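PDB 4R8X: uricase from Bacillus fastidiosus, which catalyses the oxidation of urate by molecular oxygen, the first of three steps from urate to (S)-allantoin in purine breakdown. Local coordinates for residues R3-G8 against T56-G61; I121-G124 against V129-S132; Q211-A214 against A220-V223. One frame throughout, in Å; residues are numbered along the deposited sequence.

Contact 1 (R3-G8 against T56-G61)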
loop_
_atom_site.group_PDB
_atom_site.type_symbol
_atom_site.label_atom_id
_atom_site.label_comp_id
_atom_site.label_asym_id
_atom_site.label_seq_id
_atom_site.Cartn_x
_atom_site.Cartn_y
_atom_site.Cartn_z
ATOM N N ARG D 3 9.523 -9.066 -31.860
ATOM C CA ARG D 3 8.883 -9.732 -30.726
ATOM C C ARG D 3 9.375 -9.166 -29.394
ATOM O O ARG D 3 10.544 -8.813 -29.263
ATOM C CB ARG D 3 9.215 -11.219 -30.788
ATOM C CG ARG D 3 8.540 -12.092 -29.779
ATOM C CD ARG D 3 9.290 -13.411 -29.642
ATOM N NE ARG D 3 9.302 -14.224 -30.862
ATOM C CZ ARG D 3 8.275 -14.955 -31.298
ATOM N NH1 ARG D 3 7.118 -14.957 -30.646
ATOM N NH2 ARG D 3 8.395 -15.678 -32.398
ATOM N N THR D 4 8.485 -9.080 -28.408
ATOM C CA THR D 4 8.899 -8.777 -27.038
ATOM C C THR D 4 9.492 -10.058 -26.456
ATOM O O THR D 4 8.885 -11.121 -26.563
ATOM C CB THR D 4 7.726 -8.339 -26.154
ATOM O OG1 THR D 4 7.081 -7.199 -26.737
ATOM C CG2 THR D 4 8.234 -7.973 -24.760
ATOM N N MET D 5 10.682 -9.974 -25.872
ATOM C CA MET D 5 11.299 -11.166 -25.292
ATOM C C MET D 5 12.417 -10.808 -24.331
ATOM O O MET D 5 13.478 -10.345 -24.740
ATOM C CB MET D 5 11.806 -12.125 -26.375
ATOM C CG MET D 5 12.526 -13.335 -25.804
ATOM S SD MET D 5 12.811 -14.668 -26.991
ATOM C CE MET D 5 13.987 -13.922 -28.113
ATOM N N PHE D 6 12.169 -11.021 -23.039
ATOM C CA PHE D 6 13.183 -10.804 -22.013
ATOM C C PHE D 6 12.808 -11.591 -20.763
ATOM O O PHE D 6 11.672 -12.038 -20.620
ATOM C CB PHE D 6 13.358 -9.315 -21.681
ATOM C CG PHE D 6 12.089 -8.627 -21.245
ATOM C CD1 PHE D 6 11.648 -8.709 -19.932
ATOM C CD2 PHE D 6 11.343 -7.889 -22.145
ATOM C CE1 PHE D 6 10.475 -8.070 -19.521
ATOM C CE2 PHE D 6 10.182 -7.253 -21.742
ATOM C CZ PHE D 6 9.749 -7.339 -20.430
ATOM N N TYR D 7 13.762 -11.780 -19.865
ATOM C CA TYR D 7 13.438 -12.376 -18.579
ATOM C C TYR D 7 14.499 -11.938 -17.574
ATOM O O TYR D 7 15.592 -11.510 -17.957
ATOM C CB TYR D 7 13.334 -13.903 -18.682
ATOM C CG TYR D 7 14.657 -14.610 -18.609
ATOM C CD1 TYR D 7 15.609 -14.457 -19.611
ATOM C CD2 TYR D 7 14.953 -15.439 -17.538
ATOM C CE1 TYR D 7 16.821 -15.106 -19.545
ATOM C CE2 TYR D 7 16.148 -16.095 -17.465
ATOM C CZ TYR D 7 17.085 -15.914 -18.465
ATOM O OH TYR D 7 18.293 -16.552 -18.386
ATOM N N GLY D 8 14.186 -12.036 -16.287
ATOM C CA GLY D 8 15.140 -11.595 -15.299
ATOM C C GLY D 8 14.695 -11.757 -13.865
ATOM O O GLY D 8 13.859 -12.611 -13.560
ATOM N N THR D 56 14.113 -20.323 -27.819
ATOM C CA THR D 56 13.650 -21.679 -27.570
ATOM C C THR D 56 13.369 -21.976 -26.092
ATOM O O THR D 56 12.719 -22.979 -25.785
ATOM C CB THR D 56 14.608 -22.730 -28.149
ATOM O OG1 THR D 56 15.901 -22.540 -27.575
ATOM C CG2 THR D 56 14.695 -22.601 -29.681
ATOM N N SER D 57 13.829 -21.111 -25.185
ATOM C CA SER D 57 13.462 -21.264 -23.785
ATOM C C SER D 57 11.953 -21.059 -23.652
ATOM O O SER D 57 11.313 -21.655 -22.783
ATOM C CB SER D 57 14.265 -20.313 -22.875
ATOM O OG SER D 57 13.845 -18.955 -22.968
ATOM N N PHE D 58 11.388 -20.236 -24.529
ATOM C CA PHE D 58 9.935 -20.021 -24.564
ATOM C C PHE D 58 9.243 -21.030 -25.477
ATOM O O PHE D 58 8.275 -21.676 -25.093
ATOM C CB PHE D 58 9.604 -18.611 -25.063
ATOM C CG PHE D 58 10.048 -17.522 -24.128
ATOM C CD1 PHE D 58 11.331 -17.001 -24.209
ATOM C CD2 PHE D 58 9.180 -17.011 -23.175
ATOM C CE1 PHE D 58 11.750 -16.005 -23.364
ATOM C CE2 PHE D 58 9.595 -16.015 -22.316
ATOM C CZ PHE D 58 10.880 -15.509 -22.413
ATOM N N THR D 59 9.752 -21.181 -26.694
ATOM C CA THR D 59 9.025 -21.951 -27.687
ATOM C C THR D 59 9.169 -23.457 -27.489
ATOM O O THR D 59 8.314 -24.217 -27.934
ATOM C CB THR D 59 9.459 -21.600 -29.118
ATOM O OG1 THR D 59 10.864 -21.825 -29.247
ATOM C CG2 THR D 59 9.149 -20.139 -29.425
ATOM N N GLU D 60 10.231 -23.886 -26.809
ATOM C CA GLU D 60 10.487 -25.314 -26.649
ATOM C C GLU D 60 10.676 -25.743 -25.192
ATOM O O GLU D 60 10.846 -26.930 -24.903
ATOM C CB GLU D 60 11.699 -25.738 -27.498
ATOM C CG GLU D 60 11.493 -25.508 -28.998
ATOM C CD GLU D 60 12.718 -25.824 -29.832
ATOM O OE1 GLU D 60 13.698 -26.353 -29.270
ATOM O OE2 GLU D 60 12.700 -25.543 -31.050
ATOM N N GLY D 61 10.656 -24.779 -24.277
ATOM C CA GLY D 61 10.908 -25.068 -22.876
ATOM C C GLY D 61 12.336 -25.537 -22.665
ATOM O O GLY D 61 12.635 -26.279 -21.723
#
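Met5 and Phe58 form a Met-aromatic contact that joins the start of strand 5-17 to the short helix 55-59, far from the centre of the chain and at the interface with the second subunit. The antiparallel sheet to which strand 5-17 belongs is continued here by that subunit, since Met5 to Gly8 pair in an antiparallel ladder with one of its strands. Phe58 reaches toward the strand, with CG anti to its carbonyl carbon (chi1 -66°), and Met5 sets both CG and SD against the CD1-CE1 bond of the ring. Met5 CG lies 3.7 Å from Phe58 CE1, and Met5 SD stands 3.9 Å from Phe58 CD1. The sulfur is 4.8 Å from the centroid of the Phe58 ring and 52° off the normal, an oblique approach. Met5 extends through its first two torsions and bends at chi3 (67°), which turns the terminal methyl away from the ring, so that CG and SD make the contact. No hydrogen bond spans the two segments, so the pairing is one of dispersion and sulfur-ring contact. Phe58 also stacks on Phe301 of the second subunit, so the ring is shared between Met5 and the neighbouring chain; Leu55 is a further neighbour of Met5. At the tip of the ring, near its plane, the backbone oxygen of Phe6 lies 4.0 Å from Phe58 CZ.

Contact 2 (I121-G124 against V129-S132); sequences IQVG and VVTS
A beta hairpin brings Ile121-Gly124, near the end of strand 108-125, against Val129-Ser132, which includes the returning strand 130-132. The short strand segments are strongly twisted, with 113° between their directions. Val123 and Val130 form the hydrogen-bonded pair: Val123 N gives a bond of 2.8 Å to Val130 O, and Val130 N returns one of 2.9 Å to Val123 O. A third backbone bond, Ser132 N to Ile121 O, extends the ladder, and beyond it a water accepts from Ile121 N and donates to Ser132 O. Gln122 and Thr131, a non-hydrogen-bonded pair, share a sheet face with Val129, whose CG1 packs 3.8 Å from Gln122 CB. On the face of Val123, CG2 of that valine meets Ser132 CB at 3.8 Å. The third subunit covers part of the hairpin: Ser132 OG bonds to His237 of that chain, and its Ser234 OG bonds to Gly124 N. Gln122 folds back over its partner strand through a bend at chi2 (-60°), and its NE2 donates to Thr131 OG1 at 2.8 Å, the hydroxyl oxygen lying close to the amide plane.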
loop_
_atom_site.group_PDB
_atom_site.type_symbol
_atom_site.label_atom_id
_atom_site.label_comp_id
_atom_site.label_asym_id
_atom_site.label_seq_id
_atom_site.Cartn_x
_atom_site.Cartn_y
_atom_site.Cartn_z
ATOM N N ILE D 121 21.334 11.449 10.455
ATOM C CA ILE D 121 20.555 11.959 11.577
ATOM C C ILE D 121 21.431 12.578 12.662
ATOM O O ILE D 121 22.629 12.307 12.741
ATOM C CB ILE D 121 19.680 10.860 12.201
ATOM C CG1 ILE D 121 20.559 9.794 12.853
ATOM C CG2 ILE D 121 18.768 10.242 11.144
ATOM C CD1 ILE D 121 19.812 8.933 13.848
ATOM N N GLN D 122 20.821 13.418 13.490
ATOM C CA GLN D 122 21.505 14.090 14.584
ATOM C C GLN D 122 21.334 13.310 15.884
ATOM O O GLN D 122 20.220 12.898 16.222
ATOM C CB GLN D 122 20.947 15.507 14.751
ATOM C CG GLN D 122 21.151 16.394 13.523
ATOM C CD GLN D 122 22.615 16.570 13.173
ATOM O OE1 GLN D 122 23.377 17.167 13.926
ATOM N NE2 GLN D 122 23.010 16.060 12.019
ATOM N N VAL D 123 22.440 13.100 16.595
ATOM C CA VAL D 123 22.412 12.439 17.892
ATOM C C VAL D 123 23.161 13.265 18.934
ATOM O O VAL D 123 24.160 13.923 18.630
ATOM C CB VAL D 123 23.018 11.014 17.848
ATOM C CG1 VAL D 123 22.122 10.061 17.054
ATOM C CG2 VAL D 123 24.451 11.028 17.286
ATOM N N GLY D 124 22.664 13.232 20.165
ATOM C CA GLY D 124 23.342 13.848 21.287
ATOM C C GLY D 124 24.456 12.944 21.767
ATOM O O GLY D 124 24.267 11.738 21.926
ATOM N N VAL D 129 25.395 17.766 20.062
ATOM C CA VAL D 129 24.572 17.172 19.024
ATOM C C VAL D 129 25.316 17.177 17.692
ATOM O O VAL D 129 25.706 18.232 17.186
ATOM C CB VAL D 129 23.227 17.891 18.913
ATOM C CG1 VAL D 129 22.413 17.295 17.782
ATOM C CG2 VAL D 129 22.474 17.770 20.229
ATOM N N VAL D 130 25.538 15.985 17.144
ATOM C CA VAL D 130 26.313 15.832 15.919
ATOM C C VAL D 130 25.656 14.815 14.997
ATOM O O VAL D 130 24.725 14.094 15.376
ATOM C CB VAL D 130 27.758 15.362 16.206
ATOM C CG1 VAL D 130 28.489 16.354 17.115
ATOM C CG2 VAL D 130 27.750 13.973 16.823
ATOM N N THR D 131 26.147 14.758 13.769
ATOM C CA THR D 131 25.666 13.777 12.818
ATOM C C THR D 131 26.248 12.417 13.166
ATOM O O THR D 131 27.459 12.285 13.333
ATOM C CB THR D 131 26.100 14.138 11.394
ATOM O OG1 THR D 131 25.622 15.447 11.072
ATOM C CG2 THR D 131 25.525 13.144 10.410
ATOM N N SER D 132 25.396 11.405 13.281
ATOM C CA SER D 132 25.890 10.063 13.574
ATOM C C SER D 132 26.614 9.463 12.379
ATOM O O SER D 132 26.181 9.624 11.248
ATOM C CB SER D 132 24.746 9.133 13.962
ATOM O OG SER D 132 25.245 7.838 14.259
HETATM O O HOH W 1 23.455 9.635 10.621
#

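Contact 3 (Q211-A214 against A220-V223)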
loop_
_atom_site.group_PDB
_atom_site.type_symbol
_atom_site.label_atom_id
_atom_site.label_comp_id
_atom_site.label_asym_id
_atom_site.label_seq_id
_atom_site.Cartn_x
_atom_site.Cartn_y
_atom_site.Cartn_z
ATOM N N GLN D 211 27.779 10.266 -21.837
ATOM C CA GLN D 211 27.220 9.293 -20.908
ATOM C C GLN D 211 28.214 8.800 -19.869
ATOM O O GLN D 211 27.822 8.467 -18.757
ATOM C CB GLN D 211 26.595 8.122 -21.671
ATOM C CG GLN D 211 25.324 8.504 -22.424
ATOM C CD GLN D 211 24.772 7.384 -23.282
ATOM O OE1 GLN D 211 25.514 6.531 -23.773
ATOM N NE2 GLN D 211 23.457 7.382 -23.472
ATOM N N ASP D 212 29.495 8.760 -20.201
ATOM C CA ASP D 212 30.504 8.363 -19.227
ATOM C C ASP D 212 30.564 9.288 -18.010
ATOM O O ASP D 212 31.059 8.887 -16.955
ATOM C CB ASP D 212 31.886 8.256 -19.878
ATOM C CG ASP D 212 32.005 7.059 -20.799
ATOM O OD1 ASP D 212 31.100 6.195 -20.794
ATOM O OD2 ASP D 212 33.021 6.977 -21.521
ATOM N N ASP D 213 30.062 10.516 -18.140
ATOM C CA ASP D 213 30.002 11.415 -16.982
ATOM C C ASP D 213 29.225 10.808 -15.802
ATOM O O ASP D 213 29.527 11.088 -14.642
ATOM C CB ASP D 213 29.370 12.760 -17.356
ATOM C CG ASP D 213 30.278 13.637 -18.207
ATOM O OD1 ASP D 213 31.457 13.292 -18.426
ATOM O OD2 ASP D 213 29.799 14.700 -18.642
ATOM N N ALA D 214 28.228 9.984 -16.116
ATOM C CA ALA D 214 27.387 9.353 -15.110
ATOM C C ALA D 214 28.132 8.336 -14.251
ATOM O O ALA D 214 27.648 7.960 -13.190
ATOM C CB ALA D 214 26.187 8.699 -15.773
ATOM N N ALA D 220 33.278 16.160 -10.780
ATOM C CA ALA D 220 32.941 17.526 -11.158
ATOM C C ALA D 220 31.899 17.535 -12.275
ATOM O O ALA D 220 31.157 18.503 -12.431
ATOM C CB ALA D 220 34.176 18.280 -11.584
ATOM N N ASN D 221 31.857 16.453 -13.049
ATOM C CA ASN D 221 30.910 16.320 -14.147
ATOM C C ASN D 221 29.726 15.419 -13.836
ATOM O O ASN D 221 28.891 15.180 -14.712
ATOM C CB ASN D 221 31.606 15.784 -15.392
ATOM C CG ASN D 221 32.710 16.685 -15.862
ATOM O OD1 ASN D 221 32.665 17.898 -15.659
ATOM N ND2 ASN D 221 33.718 16.099 -16.491
ATOM N N TYR D 222 29.667 14.900 -12.606
ATOM C CA TYR D 222 28.559 14.053 -12.179
ATOM C C TYR D 222 27.463 14.895 -11.560
ATOM O O TYR D 222 27.727 15.718 -10.682
ATOM C CB TYR D 222 29.009 12.997 -11.162
ATOM C CG TYR D 222 27.855 12.094 -10.757
ATOM C CD1 TYR D 222 27.395 11.115 -11.631
ATOM C CD2 TYR D 222 27.192 12.249 -9.533
ATOM C CE1 TYR D 222 26.338 10.297 -11.309
ATOM C CE2 TYR D 222 26.120 11.429 -9.199
ATOM C CZ TYR D 222 25.689 10.460 -10.101
ATOM O OH TYR D 222 24.639 9.635 -9.782
ATOM N N VAL D 223 26.235 14.676 -12.014
ATOM C CA VAL D 223 25.095 15.399 -11.473
ATOM C C VAL D 223 24.415 14.542 -10.410
ATOM O O VAL D 223 23.789 13.537 -10.721
ATOM C CB VAL D 223 24.091 15.773 -12.579
ATOM C CG1 VAL D 223 22.935 16.583 -12.001
ATOM C CG2 VAL D 223 24.792 16.565 -13.676
HETATM O O HOH W 2 33.625 12.975 -16.757
#
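Asp213 and Asn221 lie obliquely across each other, carboxylate and amide planes 37° apart, with Asp213 CG 3.8 Å from Asn221 CB. They share no direct hydrogen bond; a water donates to Asp213 OD1 at 2.8 Å and accepts from Asn221 ND2 at 3.1 Å. Deeper in, Tyr222 turns its ring to the carbonyl oxygens of Asp213 and Ala214, placed there by CG standing anti to the amide nitrogen (chi1 -178°). Asp213 O lies at the ring edge, near its plane and 3.7 Å from Tyr222 CD1, while Ala214 O approaches Tyr222 CE1 obliquely at 3.3 Å. Both segments belong to the long connection from strand 198-208 to helix 225-238, and each includes 3-10 turn: 211-214 closes on itself through Ala214 N to Gln211 O, and 220-221 ends just before Tyr222. Asn210 ND2 also bonds to Asp213 OD1, giving that oxygen a second partner. An alanine in place of Asp213 would remove the carboxylate and is likely to leave Asn210 ND2 and the bridging water without their acceptor, and Asn221 CB without its neighbour. Tyr208 of strand 198-208 touches Asp213, Ala214 and Tyr222, Thr87 OG1 bonds to Ala214 O, and Glu89 takes the Tyr222 hydroxyl in a hydrogen bond.

In the fold
All three contacts are partly buried, but contacts 1 and 2 are peripheral, their centres about 31 and 28 Å from the centre of the chain, and contact 3 is more central, at about 15 Å. Contacts 1 and 2 reach the same antiparallel sheet, with centres about 52 Å apart, and border other subunits: contact 1 the second, contact 2 the third. Contact 3 lies within one connecting loop, and no other chain of the assembly touches it. The chemistry differs as well: an apolar sulfur-ring pairing joins strand to helix in 3-8/56-61, backbone hydrogen bonds and one side-chain amide bond hold the hairpin of 121-124/129-132, and in 211-214/220-223 a water and aromatic packing against carbonyl oxygens replace direct bonds.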